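Local coordinates for protein glutathione S-transferase (Pseudomonas fluorescens, PDB 3M3M) that binds glutathione and probably transfers it to electrophilic substrates as a glutathione S-transferase, at residues A71-L76 and A160-Y165; K19-L24 and F75-S80; F82-P87 and T91-W96. All coordinates share one frame; numbering follows the deposited sequence. Where two conformers were deposited one is given.

Contact 1: A71-L76 and A160-Y165; sequences AILNFL and ADIALY
Leu73 faces Ala163 where two helical segments, 71-76 and 160-165, come nearest, their CA atoms 8.1 Å apart. Both lie within longer helices, 69-77 and 159-168; at this separation the backbones do not meet and side chains bridge the gap. Leu73 supplies one half alone, its CB directed at the other helix. With CG anti to its own carbonyl carbon (chi1 -68°), the fork opens over the 162-163 step. One prong, CD1, comes down on the methyl of Ala163, with CB at 4.1 Å; the other, CD2, lies 4.1 Å from Ile162 CG2. That branch methyl of Ile162, rather than its longer CG1-CD1 arm, makes the touch. The small Ala163 lets the leucine come near the helix backbone. Met21 and Gln97 also pack on Leu73, from helices 13-24 and 87-117. The contact thus belongs to the interface between the thioredoxin-like N-terminal domain and the helical C-terminal domain of the glutathione transferase fold. The side chain of Leu73 lies about 8 Å from the bound glutathione. All three touching residues are buried and purely aliphatic, so the join rests on van der Waals fit and exclusion of water, without directional bonds.

Contact 2: K19-L24 and F75-S80; sequences KLMLNL and FLADGS
Met21 and Leu76 bring together helices 13-24 and 69-77 of the thioredoxin-like domain, the first helix and the one that follows the last strand of its mixed sheet; their CA atoms are 7.4 Å apart. Met21, modelled as selenomethionine, can be followed outward. Its CB points at the other helix. CG, placed opposite the backbone N by a chi1 of -180°, is the atom that meets Leu76: it lies 3.6 Å from Leu76 CB and 3.8 Å from Leu76 CD1. The two side chains run past one another in opposite directions, so the root of the leucine sits beside the early part of the selenomethionine. The chain then bends at chi2 (80°) and chi3, and SE passes the methyl of Ala77, with CB at 4.1 Å. CE continues to the ring of Phe82, beyond the helix end.

Leu22 comes from the next position. Its CB is not aimed at the partner helix, but its fork reaches in, and CD2 lies 3.9 Å from Leu76 CD1. Leu76 CD1 is therefore shared by Met21 CG and the Leu22 fork. Tyr4 and Val6 of strand 4-8 also touch Leu22, which places this part of the contact against the sheet, whereas Ile159 and Ile162 of helix 159-168 meet Met21.

Just after Ala77 the chain leaves the helix in a type II beta turn from Ala77 to Ser80, with Gly79 at a positive phi (83°) that suits glycine. Ala77 O closes it twice: Ser80 N donates from 2.8 Å, and Ser80 OG donates to the same oxygen from 2.7 Å, both on one face of the carbonyl plane.

Contact 3: F82-P87 and T91-W96; sequences FLPSEP and TQVLQW
Two hydrogen bonds join Pro87 to Thr91, and a small apolar cluster joins Leu83 and Pro84 to Val93, where the loop 82-87 runs into helix 87-117. Pro87 O takes the backbone N-H of Thr91 at 3.0 Å, an i to i+4 bond of the helix's first turn, bent to 147° at the hydrogen. The same oxygen receives the hydroxyl of Thr91, whose OG1 lies only 2.6 Å away. Chi1 of -61° sets OG1 beside its own backbone N, from where it can fold back onto the preceding turn. The two donors come to Pro87 O from opposite faces of the carbonyl plane, so the oxygen is gripped twice. Glu86 holds the N-cap position ahead of this turn; in the conformer given, its OE2 accepts from Arg88 N.

The apolar contacts centre on Val93, whose CB is directed at the loop and whose two methyls divide the partners. CG2 packs against the CD-CG side of the Pro84 ring, 3.7 Å from Pro84 CD and 3.9 Å from Pro84 CG. CG1 meets the tip of Leu83, with CD1 at 4.0 Å; the leucine's CB is not aimed at the helix, but its fork comes nearer. Both Leu83 and Pro84 meet Val93 at a slant.

Away from the annotated sites, the contact folds the linker back on the start of the long helix of the C-terminal domain. Ile159 of helix 159-168 packs on both Leu83 and Val93, while Leu83 also touches Asn74 and Ala77 of helix 69-77, the last helix before the linker.

From the N terminus, helix 13-24 comes first; contact 2 joins it to the end of helix 69-77 and closes a loop that holds most of the sheet strands. Contact 1 starts on that same helix, sharing Phe75 and Leu76 with contact 2, and closes the longer loop out to helix 159-168. Contact 3 is nested within this loop and follows contact 2 in series, tying the interdomain linker to the start of helix 87-117. The three touch: Ile162 CD1 lies 3.7 Å from Leu24 CD1, Leu24 meets the ring of Phe82, and Ala160 packs on Trp96. Together they join the thioredoxin-like domain, the linker and the C-terminal helices.

Contact 1: A71-L76 and A160-Y165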
loop_
_atom_site.group_PDB
_atom_site.type_symbol
_atom_site.label_atom_id
_atom_site.label_comp_id
_atom_site.label_asym_id
_atom_site.label_seq_id
_atom_site.Cartn_x
_atom_site.Cartn_y
_atom_site.Cartn_z
ATOM N N ALA A 71 9.796 -0.385 -1.104
ATOM C CA ALA A 71 11.123 -0.220 -1.804
ATOM C C ALA A 71 10.881 -0.304 -3.307
ATOM O O ALA A 71 11.432 0.481 -4.053
ATOM C CB ALA A 71 12.090 -1.351 -1.373
ATOM N N ILE A 72 9.952 -1.157 -3.680
ATOM C CA ILE A 72 9.572 -1.211 -5.125
ATOM C C ILE A 72 8.993 0.128 -5.602
ATOM O O ILE A 72 9.366 0.614 -6.693
ATOM C CB ILE A 72 8.588 -2.402 -5.395
ATOM C CG1 ILE A 72 9.287 -3.758 -5.095
ATOM C CG2 ILE A 72 8.087 -2.289 -6.906
ATOM C CD1 ILE A 72 8.190 -4.859 -4.866
ATOM N N LEU A 73 8.162 0.801 -4.807
ATOM C CA LEU A 73 7.683 2.122 -5.170
ATOM C C LEU A 73 8.863 3.071 -5.383
ATOM O O LEU A 73 8.870 3.872 -6.347
ATOM C CB LEU A 73 6.749 2.703 -4.099
ATOM C CG LEU A 73 5.380 2.000 -3.920
ATOM C CD1 LEU A 73 4.618 2.657 -2.746
ATOM C CD2 LEU A 73 4.604 2.169 -5.288
ATOM N N ASN A 74 9.850 3.034 -4.459
ATOM C CA ASN A 74 11.022 3.938 -4.687
ATOM C C ASN A 74 11.762 3.648 -6.007
ATOM O O ASN A 74 12.207 4.640 -6.696
ATOM C CB ASN A 74 11.969 3.817 -3.499
ATOM C CG ASN A 74 11.553 4.787 -2.318
ATOM O OD1 ASN A 74 11.948 5.947 -2.292
ATOM N ND2 ASN A 74 10.663 4.350 -1.469
ATOM N N PHE A 75 11.984 2.362 -6.312
ATOM C CA PHE A 75 12.704 2.002 -7.558
ATOM C C PHE A 75 11.899 2.531 -8.778
ATOM O O PHE A 75 12.503 3.140 -9.695
ATOM C CB PHE A 75 12.758 0.521 -7.652
ATOM C CG PHE A 75 13.369 0.018 -8.858
ATOM C CD1 PHE A 75 14.761 0.150 -9.032
ATOM C CD2 PHE A 75 12.565 -0.563 -9.913
ATOM C CE1 PHE A 75 15.397 -0.382 -10.217
ATOM C CE2 PHE A 75 13.232 -1.081 -11.085
ATOM C CZ PHE A 75 14.606 -0.902 -11.234
ATOM N N LEU A 76 10.573 2.293 -8.788
ATOM C CA LEU A 76 9.768 2.703 -9.990
ATOM C C LEU A 76 9.670 4.200 -10.134
ATOM O O LEU A 76 9.650 4.762 -11.276
ATOM C CB LEU A 76 8.340 2.091 -9.928
ATOM C CG LEU A 76 8.358 0.577 -10.017
ATOM C CD1 LEU A 76 6.959 -0.074 -9.758
ATOM C CD2 LEU A 76 8.949 0.093 -11.374
ATOM N N ALA A 160 4.474 8.452 -1.065
ATOM C CA ALA A 160 3.905 8.343 0.327
ATOM C C ALA A 160 2.388 8.232 0.261
ATOM O O ALA A 160 1.802 7.461 1.013
ATOM C CB ALA A 160 4.246 9.598 1.166
ATOM N N ASP A 161 1.742 9.022 -0.590
ATOM C CA ASP A 161 0.255 8.908 -0.717
ATOM C C ASP A 161 -0.106 7.542 -1.258
ATOM O O ASP A 161 -1.067 6.966 -0.815
ATOM C CB ASP A 161 -0.210 10.009 -1.711
ATOM C CG ASP A 161 0.185 11.427 -1.224
ATOM O OD1 ASP A 161 -0.309 11.900 -0.185
ATOM O OD2 ASP A 161 1.025 12.034 -1.891
ATOM N N ILE A 162 0.598 7.087 -2.304
ATOM C CA ILE A 162 0.312 5.773 -2.906
ATOM C C ILE A 162 0.439 4.686 -1.778
ATOM O O ILE A 162 -0.478 3.815 -1.597
ATOM C CB ILE A 162 1.234 5.463 -4.016
ATOM C CG1 ILE A 162 0.951 6.437 -5.228
ATOM C CG2 ILE A 162 1.047 3.962 -4.454
ATOM C CD1 ILE A 162 2.048 6.416 -6.273
ATOM N N ALA A 163 1.520 4.745 -1.021
ATOM C CA ALA A 163 1.723 3.740 0.067
ATOM C C ALA A 163 0.530 3.727 1.049
ATOM O O ALA A 163 0.065 2.654 1.526
ATOM C CB ALA A 163 3.065 4.057 0.776
ATOM N N LEU A 164 0.080 4.922 1.484
ATOM C CA LEU A 164 -1.017 5.002 2.477
ATOM C C LEU A 164 -2.423 4.846 1.854
ATOM O O LEU A 164 -3.362 4.417 2.574
ATOM C CB LEU A 164 -0.907 6.288 3.318
ATOM C CG LEU A 164 0.242 6.080 4.366
ATOM C CD1 LEU A 164 0.864 7.281 4.810
ATOM C CD2 LEU A 164 -0.273 5.303 5.548
ATOM N N TYR A 165 -2.592 5.151 0.549
ATOM C CA TYR A 165 -3.914 5.026 -0.049
ATOM C C TYR A 165 -4.295 3.572 -0.167
ATOM O O TYR A 165 -5.487 3.248 -0.035
ATOM C CB TYR A 165 -3.869 5.636 -1.446
ATOM C CG TYR A 165 -5.195 5.561 -2.180
ATOM C CD1 TYR A 165 -6.238 6.529 -1.901
ATOM C CD2 TYR A 165 -5.423 4.542 -3.096
ATOM C CE1 TYR A 165 -7.466 6.430 -2.548
ATOM C CE2 TYR A 165 -6.707 4.434 -3.729
ATOM C CZ TYR A 165 -7.671 5.355 -3.417
ATOM O OH TYR A 165 -8.921 5.224 -4.065
#

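Contact 2: K19-L24 and F75-S80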
loop_
_atom_site.group_PDB
_atom_site.type_symbol
_atom_site.label_atom_id
_atom_site.label_comp_id
_atom_site.label_asym_id
_atom_site.label_seq_id
_atom_site.Cartn_x
_atom_site.Cartn_y
_atom_site.Cartn_z
ATOM N N LYS A 19 0.587 -2.211 -8.609
ATOM C CA LYS A 19 -0.354 -2.078 -9.792
ATOM C C LYS A 19 -0.571 -0.579 -10.051
ATOM O O LYS A 19 -0.499 -0.094 -11.200
ATOM C CB LYS A 19 -1.702 -2.757 -9.457
ATOM C CG LYS A 19 -2.698 -2.589 -10.661
ATOM C CD LYS A 19 -4.123 -2.991 -10.245
ATOM C CE LYS A 19 -5.102 -2.684 -11.455
ATOM N NZ LYS A 19 -6.505 -3.173 -11.092
ATOM N N LEU A 20 -0.930 0.151 -8.984
ATOM C CA LEU A 20 -1.188 1.603 -9.178
ATOM C C LEU A 20 0.030 2.359 -9.723
ATOM O O LEU A 20 -0.064 3.114 -10.714
ATOM C CB LEU A 20 -1.582 2.213 -7.796
ATOM C CG LEU A 20 -1.956 3.723 -7.817
ATOM C CD1 LEU A 20 -3.010 4.121 -9.032
ATOM C CD2 LEU A 20 -2.590 4.047 -6.412
HETATM N N MSE A 21 1.200 2.116 -9.097
HETATM C CA MSE A 21 2.429 2.812 -9.593
HETATM C C MSE A 21 2.790 2.494 -11.063
HETATM O O MSE A 21 3.069 3.430 -11.833
HETATM C CB MSE A 21 3.577 2.412 -8.698
HETATM C CG MSE A 21 4.946 3.027 -9.030
HETATM SE SE MSE A 21 5.037 4.888 -8.301
HETATM C CE MSE A 21 4.086 5.941 -9.681
ATOM N N LEU A 22 2.708 1.219 -11.438
ATOM C CA LEU A 22 2.989 0.850 -12.817
ATOM C C LEU A 22 2.038 1.566 -13.799
ATOM O O LEU A 22 2.500 2.085 -14.873
ATOM C CB LEU A 22 2.969 -0.690 -12.988
ATOM C CG LEU A 22 4.150 -1.405 -12.268
ATOM C CD1 LEU A 22 3.726 -2.872 -12.143
ATOM C CD2 LEU A 22 5.424 -1.232 -13.117
ATOM N N ASN A 23 0.750 1.573 -13.475
ATOM C CA ASN A 23 -0.232 2.267 -14.367
ATOM C C ASN A 23 -0.052 3.786 -14.382
ATOM O O ASN A 23 -0.130 4.412 -15.429
ATOM C CB ASN A 23 -1.691 1.858 -14.018
ATOM C CG ASN A 23 -1.970 0.456 -14.496
ATOM O OD1 ASN A 23 -2.395 0.282 -15.669
ATOM N ND2 ASN A 23 -1.651 -0.550 -13.702
ATOM N N LEU A 24 0.243 4.389 -13.233
ATOM C CA LEU A 24 0.391 5.856 -13.195
ATOM C C LEU A 24 1.593 6.238 -14.110
ATOM O O LEU A 24 1.519 7.267 -14.768
ATOM C CB LEU A 24 0.746 6.343 -11.774
ATOM C CG LEU A 24 -0.480 6.365 -10.901
ATOM C CD1 LEU A 24 0.045 6.541 -9.385
ATOM C CD2 LEU A 24 -1.503 7.540 -11.291
ATOM N N PHE A 75 11.984 2.362 -6.312
ATOM C CA PHE A 75 12.704 2.002 -7.558
ATOM C C PHE A 75 11.899 2.531 -8.778
ATOM O O PHE A 75 12.503 3.140 -9.695
ATOM C CB PHE A 75 12.758 0.521 -7.652
ATOM C CG PHE A 75 13.369 0.018 -8.858
ATOM C CD1 PHE A 75 14.761 0.150 -9.032
ATOM C CD2 PHE A 75 12.565 -0.563 -9.913
ATOM C CE1 PHE A 75 15.397 -0.382 -10.217
ATOM C CE2 PHE A 75 13.232 -1.081 -11.085
ATOM C CZ PHE A 75 14.606 -0.902 -11.234
ATOM N N LEU A 76 10.573 2.293 -8.788
ATOM C CA LEU A 76 9.768 2.703 -9.990
ATOM C C LEU A 76 9.670 4.200 -10.134
ATOM O O LEU A 76 9.650 4.762 -11.276
ATOM C CB LEU A 76 8.340 2.091 -9.928
ATOM C CG LEU A 76 8.358 0.577 -10.017
ATOM C CD1 LEU A 76 6.959 -0.074 -9.758
ATOM C CD2 LEU A 76 8.949 0.093 -11.374
ATOM N N ALA A 77 9.610 4.899 -9.024
ATOM C CA ALA A 77 9.293 6.367 -9.007
ATOM C C ALA A 77 10.547 7.247 -9.176
ATOM O O ALA A 77 10.456 8.483 -9.307
ATOM C CB ALA A 77 8.587 6.784 -7.689
ATOM N N ASP A 78 11.724 6.640 -8.991
ATOM C CA ASP A 78 12.894 7.534 -8.798
ATOM C C ASP A 78 13.079 8.285 -10.148
ATOM O O ASP A 78 12.967 7.688 -11.240
ATOM C CB ASP A 78 14.115 6.722 -8.471
ATOM C CG ASP A 78 15.380 7.552 -8.522
ATOM O OD1 ASP A 78 16.211 7.247 -9.453
ATOM O OD2 ASP A 78 15.406 8.567 -7.755
ATOM N N GLY A 79 13.308 9.594 -10.025
ATOM C CA GLY A 79 13.390 10.460 -11.229
ATOM C C GLY A 79 12.067 10.920 -11.783
ATOM O O GLY A 79 12.071 11.549 -12.855
ATOM N N SER A 80 10.921 10.579 -11.141
ATOM C CA SER A 80 9.611 11.017 -11.596
ATOM C C SER A 80 9.053 12.071 -10.665
ATOM O O SER A 80 9.621 12.350 -9.561
ATOM C CB SER A 80 8.582 9.856 -11.697
ATOM O OG SER A 80 8.214 9.465 -10.361
#

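Contact 3: F82-P87 and T91-W96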
loop_
_atom_site.group_PDB
_atom_site.type_symbol
_atom_site.label_atom_id
_atom_site.label_comp_id
_atom_site.label_asym_id
_atom_site.label_seq_id
_atom_site.Cartn_x
_atom_site.Cartn_y
_atom_site.Cartn_z
ATOM N N PHE A 82 6.757 11.577 -8.840
ATOM C CA PHE A 82 6.207 10.901 -7.576
ATOM C C PHE A 82 7.205 10.723 -6.455
ATOM O O PHE A 82 6.828 10.170 -5.383
ATOM C CB PHE A 82 5.605 9.541 -7.961
ATOM C CG PHE A 82 4.528 9.691 -8.972
ATOM C CD1 PHE A 82 3.267 10.058 -8.547
ATOM C CD2 PHE A 82 4.751 9.375 -10.327
ATOM C CE1 PHE A 82 2.201 10.149 -9.463
ATOM C CE2 PHE A 82 3.685 9.483 -11.278
ATOM C CZ PHE A 82 2.434 9.889 -10.835
ATOM N N LEU A 83 8.454 11.126 -6.697
ATOM C CA LEU A 83 9.505 10.985 -5.632
ATOM C C LEU A 83 10.382 12.264 -5.761
ATOM O O LEU A 83 11.176 12.366 -6.719
ATOM C CB LEU A 83 10.385 9.704 -5.865
ATOM C CG LEU A 83 11.528 9.569 -4.812
ATOM C CD1 LEU A 83 10.918 9.508 -3.437
ATOM C CD2 LEU A 83 12.306 8.370 -5.176
ATOM N N PRO A 84 10.274 13.170 -4.772
ATOM C CA PRO A 84 11.079 14.393 -4.768
ATOM C C PRO A 84 12.557 14.053 -4.709
ATOM O O PRO A 84 12.951 13.072 -4.106
ATOM C CB PRO A 84 10.650 15.134 -3.495
ATOM C CG PRO A 84 9.283 14.561 -3.097
ATOM C CD PRO A 84 9.251 13.144 -3.698
ATOM N N SER A 85 13.389 14.868 -5.354
ATOM C CA SER A 85 14.845 14.662 -5.252
ATOM C C SER A 85 15.455 15.528 -4.109
ATOM O O SER A 85 16.521 15.168 -3.621
ATOM C CB SER A 85 15.501 15.034 -6.620
ATOM O OG SER A 85 15.028 16.334 -6.954
ATOM N N GLU A 86 14.777 16.607 -3.693
ATOM C CA GLU A 86 15.293 17.475 -2.597
ATOM C C GLU A 86 15.356 16.623 -1.329
ATOM O O GLU A 86 14.376 15.944 -0.983
ATOM C CB GLU A 86 14.447 18.721 -2.319
ATOM C CG GLU A 86 15.195 19.814 -1.487
ATOM C CD GLU A 86 15.047 19.699 0.049
ATOM O OE1 GLU A 86 13.890 19.718 0.488
ATOM O OE2 GLU A 86 16.078 19.677 0.794
ATOM N N PRO A 87 16.532 16.614 -0.657
ATOM C CA PRO A 87 16.675 15.750 0.523
ATOM C C PRO A 87 15.604 15.893 1.590
ATOM O O PRO A 87 15.246 14.829 2.128
ATOM C CB PRO A 87 18.029 16.121 1.132
ATOM C CG PRO A 87 18.825 16.678 -0.038
ATOM C CD PRO A 87 17.802 17.309 -0.996
ATOM N N THR A 91 13.065 12.831 2.236
ATOM C CA THR A 91 13.035 12.235 3.605
ATOM C C THR A 91 11.602 12.202 4.134
ATOM O O THR A 91 11.161 11.195 4.766
ATOM C CB THR A 91 13.959 13.044 4.548
ATOM O OG1 THR A 91 15.275 12.941 3.982
ATOM C CG2 THR A 91 13.959 12.378 5.973
ATOM N N GLN A 92 10.826 13.254 3.838
ATOM C CA GLN A 92 9.446 13.228 4.312
ATOM C C GLN A 92 8.606 12.154 3.643
ATOM O O GLN A 92 7.716 11.596 4.282
ATOM C CB GLN A 92 8.748 14.592 4.176
ATOM C CG GLN A 92 9.477 15.541 5.255
ATOM C CD GLN A 92 9.072 16.979 5.241
ATOM O OE1 GLN A 92 9.060 17.633 4.195
ATOM N NE2 GLN A 92 8.831 17.535 6.465
ATOM N N VAL A 93 8.818 11.954 2.342
ATOM C CA VAL A 93 8.146 10.825 1.664
ATOM C C VAL A 93 8.512 9.490 2.380
ATOM O O VAL A 93 7.620 8.685 2.693
ATOM C CB VAL A 93 8.523 10.809 0.161
ATOM C CG1 VAL A 93 8.222 9.403 -0.479
ATOM C CG2 VAL A 93 7.818 12.000 -0.515
ATOM N N LEU A 94 9.801 9.295 2.694
ATOM C CA LEU A 94 10.228 8.005 3.353
ATOM C C LEU A 94 9.650 7.972 4.740
ATOM O O LEU A 94 9.235 6.928 5.152
ATOM C CB LEU A 94 11.786 7.884 3.442
ATOM C CG LEU A 94 12.376 7.735 2.012
ATOM C CD1 LEU A 94 13.917 7.788 2.111
ATOM C CD2 LEU A 94 11.985 6.357 1.399
ATOM N N GLN A 95 9.513 9.115 5.407
ATOM C CA GLN A 95 8.924 9.123 6.759
ATOM C C GLN A 95 7.517 8.531 6.682
ATOM O O GLN A 95 7.182 7.698 7.482
ATOM C CB GLN A 95 8.884 10.603 7.226
ATOM C CG GLN A 95 8.105 10.835 8.464
ATOM C CD GLN A 95 7.926 12.336 8.637
ATOM O OE1 GLN A 95 8.823 13.048 9.113
ATOM N NE2 GLN A 95 6.742 12.838 8.202
ATOM N N TRP A 96 6.671 9.041 5.776
ATOM C CA TRP A 96 5.333 8.524 5.693
ATOM C C TRP A 96 5.326 7.009 5.299
ATOM O O TRP A 96 4.444 6.293 5.736
ATOM C CB TRP A 96 4.494 9.373 4.682
ATOM C CG TRP A 96 4.138 10.666 5.280
ATOM C CD1 TRP A 96 4.739 11.865 4.983
ATOM C CD2 TRP A 96 3.276 10.894 6.391
ATOM N NE1 TRP A 96 4.277 12.868 5.818
ATOM C CE2 TRP A 96 3.334 12.311 6.665
ATOM C CE3 TRP A 96 2.385 10.070 7.135
ATOM C CZ2 TRP A 96 2.601 12.902 7.695
ATOM C CZ3 TRP A 96 1.650 10.690 8.187
ATOM C CH2 TRP A 96 1.760 12.100 8.421
#